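Local coordinates for protein cryptochrome DASH (Arabidopsis thaliana, PDB 2J4D) that binds FAD and a methenyltetrahydrofolate antenna, repairs cyclobutane pyrimidine dimers in single-stranded DNA, and may serve as a blue-light photoreceptor, at residues V71-P76 with E125-L130; L116-G121 with G227-L232; C205-S210 with F301-V306; K355-Q360 with M405-R410. All coordinates share one frame; numbering follows the deposited sequence.

The four contacts show how a photolyase-type chain is tied together across sequence distance. Contacts 1 and 2 meet at the parallel sheet of the alpha/beta domain, their centres about 10 Å apart, on neighbouring strands 67-74 and 117-120; contact 2 brings the later loop 227-232 to it, and along the chain the two alternate. Contact 3, about 33 Å from contact 2 between centres, also alternates with it, since 205-210 precedes 227-232 in the same long loop and 301-306 follows. Contact 4 comes last, about 41 Å from contact 3 between centres. The long loop is thus held at two places, edge strand 117-120 and helix 299-312, while contact 4 ties two loops of the FAD-binding region.

Contact 1 of 4, residues V71-P76 with E125-L130; sequences VYCLDP and EILPSL
With its SG anti to the carbonyl carbon (chi1 -59°), Cys73 directs its sulfur at Ile126, whose CG1 branch is likewise anti to its own carbonyl carbon and, through an extended chi2 of 166°, carries CD1 back to meet it. The sulfur sits 3.7 Å from Ile126 CD1 and 3.9 Å from Ile126 CG2, so both ends of the branched side chain bear on one atom. On the side of Leu127 the same Cys73 SG has the methyl Leu127 CD2 at 4.3 Å; the CB of this leucine does not aim at the strand, but its end swings closer to it.

Two residues earlier on the strand, Val71 meets the next helical turn tip to tip. Leu130 CD1 lies 3.9 Å from Val71 CG2 and 4.1 Å from Val71 CG1, resting against both valine methyls. Val71 and Cys73 share a face because alternate strand residues point the same way, while Ile126 and Leu130 are one helical turn apart; the axes of the short strand and helix segments run at 147° and approach to 9.8 Å.

This is the helix-on-sheet layer of the alpha/beta domain, in which helix 123-134 covers strand 67-74 and also touches the adjoining strands: Leu130 packs on Ile43 and Leu117, Leu127 on Trp45. Across the interface the meeting groups are methyls and one thiol sulfur. The chemistry therefore implies an association made by apolar burial and shape, with directional bonding left to the strand backbones within the sheet.

Contact 2 of 4, residues L116-G121 with G227-L232; sequences LLIRSG and GDVPTL
The carbonyl oxygen Ile118 O is gripped twice: Arg119 NH1 donates to it over 3.0 Å, and a water donates to it over 2.9 Å. The arginine nitrogen stands above the carbonyl plane, 49° out of it, although the oxygen itself lies close to the guanidinium plane. That water also donates to Asp228 O at 2.8 Å, making a single-water bridge between the two backbones. Arg119 reaches its neighbour's carbonyl through a chain bent at chi2 (-75°), which folds the guanidinium back along the strand; its NH2 bonds outside the pair, to Asp225 O.

Gly227 brings its CA to 3.6 Å from Ile118 O and lies at the edge of the guanidinium, near its plane. With no side chain between them, the Gly227 backbone comes close to Ile118 O and Arg119 NH1 together. Strand 117-120 is an outermost strand of the five-stranded parallel sheet in this HUP-type alpha/beta domain. The loop begins beside it at Gly227, on the flank away from strand 67-74, and then crosses over toward that strand; a backbone bond between Ile118 and Trp226 lies just before the loop segment.

Ile118 supplies the apolar half. Its CD1 touches Val229 CG2 at 3.8 Å, the side chains meeting at a slant, while its CG2 meets Pro230 CD at 4.0 Å, nearly at a right angle. Pro230 continues inward onto Leu74 of strand 67-74 and Met99 of helix 92-111.

Contact 3 of 4, residues C205-S210 with F301-V306; sequences CSIRSS and FIYEEV
Ile207 lays its CD1 methyl over the centre of the Tyr303 ring, 3.6 Å from the centroid and 8° off the ring normal, a CH-pi contact. An extended chi2 carries that methyl across the ring, while the other branch bears on its rim, CG2 lying 3.6 Å from Tyr303 CD2. Both arms of the isoleucine thus lie against the aromatic group. Tyr303 extends its CG anti to the backbone N (chi1 176°), which presents the ring face to Ile207.

The second foothold is polar. Ser210 holds its OG between the backbone N and the carbonyl carbon (chi1 67°), putting the hydroxyl beside its own N, where both can reach one oxygen. Ser210 N and OG each donate to Glu304 OE1 at 2.6 Å, short for the N-H bond. The backbone N comes from the anti side of the carboxylate oxygen and the hydroxyl from the syn side, on opposite faces of the plane.

Glu304 stretches away from helix 299-312 to reach the loop that follows helix 194-204, and its OE2 pairs with Arg212. The contact joins that connecting loop to a helix whose Tyr303 side chain lies about 12 Å from the bound FAD. Two donors on OE1 and the arginine on OE2 would probably favour the charged carboxylate and fix its rotation.

Contact 4 of 4, residues K355-Q360 with M405-R410; sequences KWSQDQ and MGLDWR
A single beta bridge between Ser357 and Leu407, next to the N-cap of helix 409-419, joins two loops within the FAD-binding region of the photolyase fold. Asp408 N donates to Ser357 O over 2.8 Å, almost in line with the carbonyl bond, whereas the return bond from Ser357 N to Gly406 O is weak at 3.4 Å. Ser357 OG accepts from Asp359 N, an ST turn that bends the chain just after the bridge.

Asp408 is the polar centre. With CG anti to its backbone N (chi1 -179°), it caps the helix through OD1, which accepts from Arg410 N and also from Arg410 NE. Arg410 NH2 completes a side-on, two-nitrogen grip by bonding OD2 at 2.7 Å; both side-chain bonds use syn lone pairs. Gln358, running alongside Asp408 in the same direction, sends NE2 to OD2 at 3.0 Å from above the carboxylate plane, 38° out of it. A water also donates to OD2. This arrangement would probably stabilise the aspartate's negative charge.

Trp356 turns its ring edge to Gly406 O, with CE3 at 3.5 Å. Leu407 CD2 lies 3.7 Å from Ser357 OG, while the leucine packs on Leu401 of helix 391-404 and Phe363 of helix 360-367. The bridge lies where the loop leading into helix 360-367 crosses the short link between helices 391-404 and 409-419.

Contact 1 of 4, residues V71-P76 with E125-L130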
loop_
_atom_site.group_PDB
_atom_site.type_symbol
_atom_site.label_atom_id
_atom_site.label_comp_id
_atom_site.label_asym_id
_atom_site.label_seq_id
_atom_site.Cartn_x
_atom_site.Cartn_y
_atom_site.Cartn_z
ATOM N N VAL A 71 20.295 4.303 0.288
ATOM C CA VAL A 71 20.163 3.893 1.677
ATOM C C VAL A 71 18.729 3.626 2.112
ATOM O O VAL A 71 17.807 4.310 1.675
ATOM C CB VAL A 71 20.690 4.993 2.626
ATOM C CG1 VAL A 71 20.665 4.497 4.066
ATOM C CG2 VAL A 71 22.092 5.418 2.215
ATOM N N TYR A 72 18.554 2.620 2.964
ATOM C CA TYR A 72 17.248 2.343 3.542
ATOM C C TYR A 72 17.509 2.223 5.033
ATOM O O TYR A 72 18.424 1.505 5.453
ATOM C CB TYR A 72 16.621 1.038 3.059
ATOM C CG TYR A 72 15.285 0.787 3.742
ATOM C CD1 TYR A 72 14.121 1.425 3.306
ATOM C CD2 TYR A 72 15.201 -0.026 4.873
ATOM C CE1 TYR A 72 12.908 1.263 3.985
ATOM C CE2 TYR A 72 13.996 -0.198 5.560
ATOM C CZ TYR A 72 12.858 0.450 5.113
ATOM O OH TYR A 72 11.680 0.294 5.807
ATOM N N CYS A 73 16.726 2.943 5.828
ATOM C CA CYS A 73 16.870 2.897 7.277
ATOM C C CYS A 73 15.706 2.146 7.878
ATOM O O CYS A 73 14.546 2.478 7.631
ATOM C CB CYS A 73 16.883 4.302 7.881
ATOM S SG CYS A 73 18.195 5.363 7.277
ATOM N N LEU A 74 16.007 1.124 8.663
ATOM C CA LEU A 74 14.939 0.400 9.308
ATOM C C LEU A 74 14.673 1.202 10.585
ATOM O O LEU A 74 15.365 1.047 11.593
ATOM C CB LEU A 74 15.372 -1.015 9.636
ATOM C CG LEU A 74 14.125 -1.809 9.997
ATOM C CD1 LEU A 74 13.399 -2.278 8.739
ATOM C CD2 LEU A 74 14.545 -2.968 10.826
ATOM N N ASP A 75 13.678 2.081 10.500
ATOM C CA ASP A 75 13.275 2.988 11.575
ATOM C C ASP A 75 12.665 2.216 12.738
ATOM O O ASP A 75 11.634 1.568 12.577
ATOM C CB ASP A 75 12.237 3.966 11.011
ATOM C CG ASP A 75 11.992 5.166 11.908
ATOM O OD1 ASP A 75 12.004 5.010 13.145
ATOM O OD2 ASP A 75 11.763 6.268 11.354
ATOM N N PRO A 76 13.285 2.283 13.928
ATOM C CA PRO A 76 12.752 1.563 15.092
ATOM C C PRO A 76 11.293 1.898 15.426
ATOM O O PRO A 76 10.558 1.071 15.971
ATOM C CB PRO A 76 13.723 1.953 16.218
ATOM C CG PRO A 76 14.249 3.300 15.785
ATOM C CD PRO A 76 14.455 3.101 14.298
ATOM N N GLU A 125 19.273 10.318 12.304
ATOM C CA GLU A 125 20.561 10.080 12.948
ATOM C C GLU A 125 21.518 9.443 11.945
ATOM O O GLU A 125 22.688 9.828 11.850
ATOM C CB GLU A 125 20.380 9.195 14.191
ATOM C CG GLU A 125 19.754 9.961 15.361
ATOM C CD GLU A 125 19.355 9.085 16.544
ATOM O OE1 GLU A 125 19.649 7.871 16.534
ATOM O OE2 GLU A 125 18.744 9.622 17.493
ATOM N N ILE A 126 21.011 8.501 11.161
ATOM C CA ILE A 126 21.834 7.806 10.174
ATOM C C ILE A 126 22.245 8.661 8.975
ATOM O O ILE A 126 23.421 8.695 8.601
ATOM C CB ILE A 126 21.103 6.561 9.637
ATOM C CG1 ILE A 126 20.946 5.531 10.758
ATOM C CG2 ILE A 126 21.859 5.974 8.451
ATOM C CD1 ILE A 126 19.965 4.430 10.435
ATOM N N LEU A 127 21.279 9.348 8.372
ATOM C CA LEU A 127 21.555 10.149 7.185
ATOM C C LEU A 127 22.543 11.304 7.351
ATOM O O LEU A 127 23.452 11.450 6.539
ATOM C CB LEU A 127 20.239 10.648 6.574
ATOM C CG LEU A 127 19.275 9.518 6.179
ATOM C CD1 LEU A 127 17.957 10.113 5.700
ATOM C CD2 LEU A 127 19.900 8.658 5.083
ATOM N N PRO A 128 22.391 12.137 8.394
ATOM C CA PRO A 128 23.356 13.236 8.531
ATOM C C PRO A 128 24.779 12.700 8.676
ATOM O O PRO A 128 25.728 13.295 8.174
ATOM C CB PRO A 128 22.883 13.965 9.790
ATOM C CG PRO A 128 21.400 13.725 9.779
ATOM C CD PRO A 128 21.330 12.245 9.409
ATOM N N SER A 129 24.908 11.567 9.364
ATOM C CA SER A 129 26.198 10.934 9.583
ATOM C C SER A 129 26.815 10.466 8.265
ATOM O O SER A 129 28.002 10.700 7.997
ATOM C CB SER A 129 26.036 9.741 10.522
ATOM O OG SER A 129 27.282 9.100 10.729
ATOM N N LEU A 130 26.010 9.790 7.448
ATOM C CA LEU A 130 26.488 9.308 6.161
ATOM C C LEU A 130 26.829 10.475 5.252
ATOM O O LEU A 130 27.814 10.422 4.516
ATOM C CB LEU A 130 25.436 8.418 5.488
ATOM C CG LEU A 130 25.169 7.054 6.135
ATOM C CD1 LEU A 130 23.955 6.397 5.471
ATOM C CD2 LEU A 130 26.404 6.162 5.990
#

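Contact 2 of 4, residues L116-G121 with G227-L232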
loop_
_atom_site.group_PDB
_atom_site.type_symbol
_atom_site.label_atom_id
_atom_site.label_comp_id
_atom_site.label_asym_id
_atom_site.label_seq_id
_atom_site.Cartn_x
_atom_site.Cartn_y
_atom_site.Cartn_z
ATOM N N LEU A 116 22.429 -1.370 -2.074
ATOM C CA LEU A 116 21.592 -0.710 -1.082
ATOM C C LEU A 116 22.231 -0.828 0.289
ATOM O O LEU A 116 22.458 -1.927 0.784
ATOM C CB LEU A 116 20.199 -1.349 -1.052
ATOM C CG LEU A 116 19.185 -0.798 -0.041
ATOM C CD1 LEU A 116 18.785 0.631 -0.414
ATOM C CD2 LEU A 116 17.960 -1.703 -0.040
ATOM N N LEU A 117 22.539 0.311 0.890
ATOM C CA LEU A 117 23.114 0.322 2.219
ATOM C C LEU A 117 21.939 0.186 3.184
ATOM O O LEU A 117 21.006 0.994 3.155
ATOM C CB LEU A 117 23.850 1.640 2.474
ATOM C CG LEU A 117 24.402 1.798 3.897
ATOM C CD1 LEU A 117 25.523 0.800 4.117
ATOM C CD2 LEU A 117 24.911 3.215 4.100
ATOM N N ILE A 118 21.967 -0.838 4.025
ATOM C CA ILE A 118 20.884 -1.031 4.974
ATOM C C ILE A 118 21.387 -0.811 6.396
ATOM O O ILE A 118 22.373 -1.419 6.813
ATOM C CB ILE A 118 20.286 -2.453 4.856
ATOM C CG1 ILE A 118 19.727 -2.667 3.441
ATOM C CG2 ILE A 118 19.179 -2.643 5.889
ATOM C CD1 ILE A 118 19.062 -4.018 3.242
ATOM N N ARG A 119 20.715 0.072 7.129
ATOM C CA ARG A 119 21.082 0.369 8.507
ATOM C C ARG A 119 19.828 0.370 9.359
ATOM O O ARG A 119 18.746 0.725 8.882
ATOM C CB ARG A 119 21.742 1.746 8.604
ATOM C CG ARG A 119 23.136 1.829 8.002
ATOM C CD ARG A 119 24.160 1.160 8.903
ATOM N NE ARG A 119 25.508 1.226 8.347
ATOM C CZ ARG A 119 25.990 0.385 7.434
ATOM N NH1 ARG A 119 25.236 -0.602 6.961
ATOM N NH2 ARG A 119 27.235 0.525 7.003
ATOM N N SER A 120 19.963 -0.040 10.613
ATOM C CA SER A 120 18.830 -0.039 11.532
ATOM C C SER A 120 18.979 1.191 12.413
ATOM O O SER A 120 20.010 1.375 13.049
ATOM C CB SER A 120 18.823 -1.301 12.402
ATOM O OG SER A 120 18.408 -2.429 11.654
ATOM N N GLY A 121 17.955 2.040 12.441
ATOM C CA GLY A 121 18.026 3.242 13.253
ATOM C C GLY A 121 17.192 4.369 12.671
ATOM O O GLY A 121 16.571 4.205 11.622
ATOM N N GLY A 227 25.609 -3.760 4.918
ATOM C CA GLY A 227 24.582 -4.138 5.872
ATOM C C GLY A 227 23.742 -5.353 5.531
ATOM O O GLY A 227 23.418 -5.590 4.369
ATOM N N ASP A 228 23.384 -6.132 6.545
ATOM C CA ASP A 228 22.550 -7.306 6.321
ATOM C C ASP A 228 21.100 -6.856 6.338
ATOM O O ASP A 228 20.774 -5.835 6.944
ATOM C CB ASP A 228 22.713 -8.343 7.439
ATOM C CG ASP A 228 24.147 -8.763 7.653
ATOM O OD1 ASP A 228 24.948 -8.681 6.697
ATOM O OD2 ASP A 228 24.464 -9.195 8.783
ATOM N N VAL A 229 20.231 -7.606 5.673
ATOM C CA VAL A 229 18.813 -7.278 5.708
ATOM C C VAL A 229 18.457 -7.708 7.121
ATOM O O VAL A 229 18.821 -8.802 7.549
ATOM C CB VAL A 229 18.012 -8.123 4.708
ATOM C CG1 VAL A 229 16.521 -7.838 4.856
ATOM C CG2 VAL A 229 18.479 -7.822 3.299
ATOM N N PRO A 230 17.755 -6.857 7.875
ATOM C CA PRO A 230 17.429 -7.286 9.234
ATOM C C PRO A 230 16.458 -8.453 9.240
ATOM O O PRO A 230 15.810 -8.746 8.236
ATOM C CB PRO A 230 16.828 -6.028 9.849
ATOM C CG PRO A 230 16.077 -5.447 8.689
ATOM C CD PRO A 230 17.083 -5.587 7.548
ATOM N N THR A 231 16.388 -9.138 10.370
ATOM C CA THR A 231 15.476 -10.254 10.513
ATOM C C THR A 231 14.383 -9.739 11.425
ATOM O O THR A 231 14.639 -8.912 12.301
ATOM C CB THR A 231 16.147 -11.469 11.191
ATOM O OG1 THR A 231 16.457 -11.151 12.557
ATOM C CG2 THR A 231 17.418 -11.852 10.456
ATOM N N LEU A 232 13.164 -10.215 11.223
ATOM C CA LEU A 232 12.067 -9.776 12.054
ATOM C C LEU A 232 12.383 -10.015 13.523
ATOM O O LEU A 232 12.061 -9.186 14.375
ATOM C CB LEU A 232 10.781 -10.504 11.664
ATOM C CG LEU A 232 10.263 -10.144 10.270
ATOM C CD1 LEU A 232 8.913 -10.824 10.034
ATOM C CD2 LEU A 232 10.125 -8.632 10.147
HETATM O O HOH W 1 21.799 -3.713 8.430
#

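Contact 3 of 4, residues C205-S210 with F301-V306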
loop_
_atom_site.group_PDB
_atom_site.type_symbol
_atom_site.label_atom_id
_atom_site.label_comp_id
_atom_site.label_asym_id
_atom_site.label_seq_id
_atom_site.Cartn_x
_atom_site.Cartn_y
_atom_site.Cartn_z
ATOM N N CYS A 205 -6.468 17.321 -16.844
ATOM C CA CYS A 205 -5.098 16.861 -16.645
ATOM C C CYS A 205 -4.709 15.702 -17.525
ATOM O O CYS A 205 -5.559 14.980 -18.049
ATOM C CB CYS A 205 -4.876 16.412 -15.201
ATOM S SG CYS A 205 -5.293 17.610 -13.962
ATOM N N SER A 206 -3.401 15.528 -17.659
ATOM C CA SER A 206 -2.826 14.429 -18.415
ATOM C C SER A 206 -1.988 13.639 -17.418
ATOM O O SER A 206 -1.543 14.180 -16.399
ATOM C CB SER A 206 -1.910 14.944 -19.531
ATOM O OG SER A 206 -2.655 15.524 -20.582
ATOM N N ILE A 207 -1.787 12.359 -17.703
ATOM C CA ILE A 207 -0.970 11.510 -16.853
ATOM C C ILE A 207 0.412 11.522 -17.501
ATOM O O ILE A 207 0.537 11.295 -18.703
ATOM C CB ILE A 207 -1.522 10.066 -16.818
ATOM C CG1 ILE A 207 -2.887 10.051 -16.122
ATOM C CG2 ILE A 207 -0.548 9.145 -16.082
ATOM C CD1 ILE A 207 -3.565 8.693 -16.131
ATOM N N ARG A 208 1.447 11.809 -16.722
ATOM C CA ARG A 208 2.800 11.854 -17.268
ATOM C C ARG A 208 3.317 10.469 -17.624
ATOM O O ARG A 208 2.956 9.479 -16.980
ATOM C CB ARG A 208 3.765 12.481 -16.259
ATOM C CG ARG A 208 3.385 13.885 -15.804
ATOM C CD ARG A 208 4.414 14.414 -14.824
ATOM N NE ARG A 208 4.091 15.748 -14.320
ATOM C CZ ARG A 208 4.939 16.499 -13.621
ATOM N NH1 ARG A 208 6.154 16.048 -13.346
ATOM N NH2 ARG A 208 4.578 17.699 -13.199
ATOM N N SER A 209 4.163 10.403 -18.651
ATOM C CA SER A 209 4.776 9.141 -19.057
ATOM C C SER A 209 5.644 8.738 -17.873
ATOM O O SER A 209 6.077 9.595 -17.098
ATOM C CB SER A 209 5.672 9.344 -20.288
ATOM O OG SER A 209 4.928 9.815 -21.394
ATOM N N SER A 210 5.903 7.447 -17.721
ATOM C CA SER A 210 6.733 7.010 -16.612
ATOM C C SER A 210 8.166 7.459 -16.896
ATOM O O SER A 210 8.571 7.570 -18.054
ATOM C CB SER A 210 6.657 5.485 -16.456
ATOM O OG SER A 210 7.252 4.823 -17.552
ATOM N N PHE A 301 3.437 3.578 -14.321
ATOM C CA PHE A 301 3.815 2.342 -15.005
ATOM C C PHE A 301 2.547 1.546 -15.339
ATOM O O PHE A 301 2.352 1.101 -16.475
ATOM C CB PHE A 301 4.734 1.511 -14.100
ATOM C CG PHE A 301 4.824 0.063 -14.487
ATOM C CD1 PHE A 301 5.399 -0.320 -15.696
ATOM C CD2 PHE A 301 4.323 -0.926 -13.644
ATOM C CE1 PHE A 301 5.472 -1.662 -16.058
ATOM C CE2 PHE A 301 4.392 -2.274 -14.000
ATOM C CZ PHE A 301 4.968 -2.643 -15.209
ATOM N N ILE A 302 1.678 1.376 -14.347
ATOM C CA ILE A 302 0.439 0.630 -14.559
ATOM C C ILE A 302 -0.382 1.245 -15.693
ATOM O O ILE A 302 -0.921 0.526 -16.539
ATOM C CB ILE A 302 -0.422 0.578 -13.268
ATOM C CG1 ILE A 302 0.311 -0.229 -12.190
ATOM C CG2 ILE A 302 -1.790 -0.082 -13.566
ATOM C CD1 ILE A 302 -0.273 -0.080 -10.788
ATOM N N TYR A 303 -0.462 2.572 -15.717
ATOM C CA TYR A 303 -1.213 3.271 -16.759
ATOM C C TYR A 303 -0.663 2.962 -18.153
ATOM O O TYR A 303 -1.421 2.714 -19.095
ATOM C CB TYR A 303 -1.178 4.783 -16.515
ATOM C CG TYR A 303 -1.852 5.582 -17.605
ATOM C CD1 TYR A 303 -3.215 5.441 -17.862
ATOM C CD2 TYR A 303 -1.124 6.475 -18.394
ATOM C CE1 TYR A 303 -3.842 6.170 -18.885
ATOM C CE2 TYR A 303 -1.741 7.207 -19.416
ATOM C CZ TYR A 303 -3.095 7.045 -19.653
ATOM O OH TYR A 303 -3.699 7.745 -20.670
ATOM N N GLU A 304 0.654 2.974 -18.293
ATOM C CA GLU A 304 1.243 2.682 -19.588
ATOM C C GLU A 304 0.973 1.244 -20.006
ATOM O O GLU A 304 0.814 0.968 -21.191
ATOM C CB GLU A 304 2.743 2.974 -19.573
ATOM C CG GLU A 304 3.034 4.467 -19.598
ATOM C CD GLU A 304 4.470 4.793 -19.966
ATOM O OE1 GLU A 304 5.200 5.311 -19.102
ATOM O OE2 GLU A 304 4.864 4.528 -21.123
ATOM N N GLU A 305 0.914 0.331 -19.038
ATOM C CA GLU A 305 0.632 -1.069 -19.343
ATOM C C GLU A 305 -0.824 -1.186 -19.788
ATOM O O GLU A 305 -1.145 -1.950 -20.707
ATOM C CB GLU A 305 0.888 -1.946 -18.114
ATOM C CG GLU A 305 2.361 -2.159 -17.819
ATOM C CD GLU A 305 3.059 -2.972 -18.901
ATOM O OE1 GLU A 305 2.626 -4.113 -19.164
ATOM O OE2 GLU A 305 4.042 -2.473 -19.489
ATOM N N VAL A 306 -1.704 -0.429 -19.134
ATOM C CA VAL A 306 -3.123 -0.415 -19.502
ATOM C C VAL A 306 -3.280 0.157 -20.923
ATOM O O VAL A 306 -4.087 -0.334 -21.719
ATOM C CB VAL A 306 -3.956 0.452 -18.520
ATOM C CG1 VAL A 306 -5.360 0.682 -19.080
ATOM C CG2 VAL A 306 -4.054 -0.236 -17.163
#

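Contact 4 of 4, residues K355-Q360 with M405-R410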
loop_
_atom_site.group_PDB
_atom_site.type_symbol
_atom_site.label_atom_id
_atom_site.label_comp_id
_atom_site.label_asym_id
_atom_site.label_seq_id
_atom_site.Cartn_x
_atom_site.Cartn_y
_atom_site.Cartn_z
ATOM N N LYS A 355 -20.224 10.550 20.932
ATOM C CA LYS A 355 -20.284 9.073 21.107
ATOM C C LYS A 355 -19.082 8.107 21.394
ATOM O O LYS A 355 -18.174 8.416 22.156
ATOM C CB LYS A 355 -21.077 8.481 19.923
ATOM C CG LYS A 355 -21.757 7.127 20.151
ATOM C CD LYS A 355 -23.225 7.298 20.392
ATOM C CE LYS A 355 -23.890 5.982 20.177
ATOM N NZ LYS A 355 -25.291 5.884 20.614
ATOM N N TRP A 356 -19.270 6.873 20.927
ATOM C CA TRP A 356 -18.391 5.685 20.868
ATOM C C TRP A 356 -17.722 4.919 22.000
ATOM O O TRP A 356 -16.984 5.457 22.838
ATOM C CB TRP A 356 -17.336 6.012 19.814
ATOM C CG TRP A 356 -17.937 6.754 18.712
ATOM C CD1 TRP A 356 -17.745 8.067 18.424
ATOM C CD2 TRP A 356 -18.917 6.274 17.790
ATOM N NE1 TRP A 356 -18.552 8.448 17.385
ATOM C CE2 TRP A 356 -19.283 7.363 16.975
ATOM C CE3 TRP A 356 -19.525 5.031 17.575
ATOM C CZ2 TRP A 356 -20.236 7.248 15.955
ATOM C CZ3 TRP A 356 -20.478 4.912 16.560
ATOM C CH2 TRP A 356 -20.824 6.017 15.762
ATOM N N SER A 357 -17.991 3.625 21.976
ATOM C CA SER A 357 -17.454 2.633 22.931
ATOM C C SER A 357 -16.079 2.123 22.497
ATOM O O SER A 357 -15.745 2.135 21.311
ATOM C CB SER A 357 -18.393 1.415 23.041
ATOM O OG SER A 357 -17.760 0.313 23.696
ATOM N N GLN A 358 -15.292 1.674 23.469
ATOM C CA GLN A 358 -13.972 1.113 23.208
ATOM C C GLN A 358 -13.925 -0.227 23.938
ATOM O O GLN A 358 -12.865 -0.688 24.365
ATOM C CB GLN A 358 -12.872 2.049 23.712
ATOM C CG GLN A 358 -12.932 3.438 23.088
ATOM C CD GLN A 358 -11.704 4.280 23.405
ATOM O OE1 GLN A 358 -10.993 4.029 24.385
ATOM N NE2 GLN A 358 -11.456 5.295 22.579
ATOM N N ASP A 359 -15.105 -0.834 24.073
ATOM C CA ASP A 359 -15.281 -2.124 24.737
ATOM C C ASP A 359 -14.265 -3.120 24.194
ATOM O O ASP A 359 -14.381 -3.582 23.054
ATOM C CB ASP A 359 -16.695 -2.652 24.479
ATOM C CG ASP A 359 -16.969 -3.971 25.185
ATOM O OD1 ASP A 359 -16.072 -4.841 25.218
ATOM O OD2 ASP A 359 -18.094 -4.146 25.695
ATOM N N GLN A 360 -13.283 -3.463 25.020
ATOM C CA GLN A 360 -12.226 -4.383 24.618
ATOM C C GLN A 360 -12.751 -5.760 24.214
ATOM O O GLN A 360 -12.261 -6.360 23.254
ATOM C CB GLN A 360 -11.201 -4.514 25.748
ATOM C CG GLN A 360 -9.868 -5.126 25.333
ATOM C CD GLN A 360 -9.218 -4.400 24.159
ATOM O OE1 GLN A 360 -9.301 -3.174 24.041
ATOM N NE2 GLN A 360 -8.550 -5.159 23.292
ATOM N N MET A 405 -21.639 -2.840 16.020
ATOM C CA MET A 405 -20.968 -2.958 17.309
ATOM C C MET A 405 -20.869 -1.632 18.054
ATOM O O MET A 405 -20.665 -1.617 19.268
ATOM C CB MET A 405 -19.570 -3.549 17.133
ATOM C CG MET A 405 -19.579 -4.944 16.558
ATOM S SD MET A 405 -17.936 -5.647 16.521
ATOM C CE MET A 405 -17.898 -6.498 18.059
ATOM N N GLY A 406 -21.008 -0.526 17.327
ATOM C CA GLY A 406 -20.933 0.789 17.946
ATOM C C GLY A 406 -19.565 1.168 18.495
ATOM O O GLY A 406 -19.461 1.993 19.407
ATOM N N LEU A 407 -18.506 0.594 17.935
ATOM C CA LEU A 407 -17.154 0.884 18.417
ATOM C C LEU A 407 -16.450 2.075 17.781
ATOM O O LEU A 407 -16.729 2.451 16.644
ATOM C CB LEU A 407 -16.259 -0.349 18.252
ATOM C CG LEU A 407 -16.640 -1.584 19.071
ATOM C CD1 LEU A 407 -15.721 -2.742 18.718
ATOM C CD2 LEU A 407 -16.548 -1.259 20.554
ATOM N N ASP A 408 -15.534 2.656 18.550
ATOM C CA ASP A 408 -14.693 3.777 18.126
ATOM C C ASP A 408 -14.049 3.258 16.835
ATOM O O ASP A 408 -13.311 2.273 16.873
ATOM C CB ASP A 408 -13.621 4.006 19.206
ATOM C CG ASP A 408 -12.695 5.162 18.896
ATOM O OD1 ASP A 408 -12.229 5.278 17.741
ATOM O OD2 ASP A 408 -12.416 5.951 19.827
ATOM N N TRP A 409 -14.322 3.911 15.708
ATOM C CA TRP A 409 -13.798 3.453 14.418
ATOM C C TRP A 409 -12.280 3.321 14.319
ATOM O O TRP A 409 -11.766 2.512 13.540
ATOM C CB TRP A 409 -14.308 4.348 13.274
ATOM C CG TRP A 409 -13.764 5.764 13.250
ATOM C CD1 TRP A 409 -14.324 6.874 13.825
ATOM C CD2 TRP A 409 -12.567 6.215 12.598
ATOM N NE1 TRP A 409 -13.550 7.986 13.566
ATOM C CE2 TRP A 409 -12.466 7.608 12.818
ATOM C CE3 TRP A 409 -11.570 5.573 11.848
ATOM C CZ2 TRP A 409 -11.404 8.374 12.314
ATOM C CZ3 TRP A 409 -10.510 6.337 11.346
ATOM C CH2 TRP A 409 -10.440 7.724 11.583
ATOM N N ARG A 410 -11.555 4.100 15.109
ATOM C CA ARG A 410 -10.102 4.045 15.058
ATOM C C ARG A 410 -9.566 2.708 15.576
ATOM O O ARG A 410 -8.434 2.333 15.287
ATOM C CB ARG A 410 -9.525 5.236 15.832
ATOM C CG ARG A 410 -9.997 6.574 15.239
ATOM C CD ARG A 410 -9.718 7.739 16.150
ATOM N NE ARG A 410 -10.363 7.564 17.443
ATOM C CZ ARG A 410 -10.024 8.236 18.537
ATOM N NH1 ARG A 410 -9.045 9.130 18.493
ATOM N NH2 ARG A 410 -10.651 8.003 19.678
HETATM O O HOH W 2 -14.158 7.006 21.533
#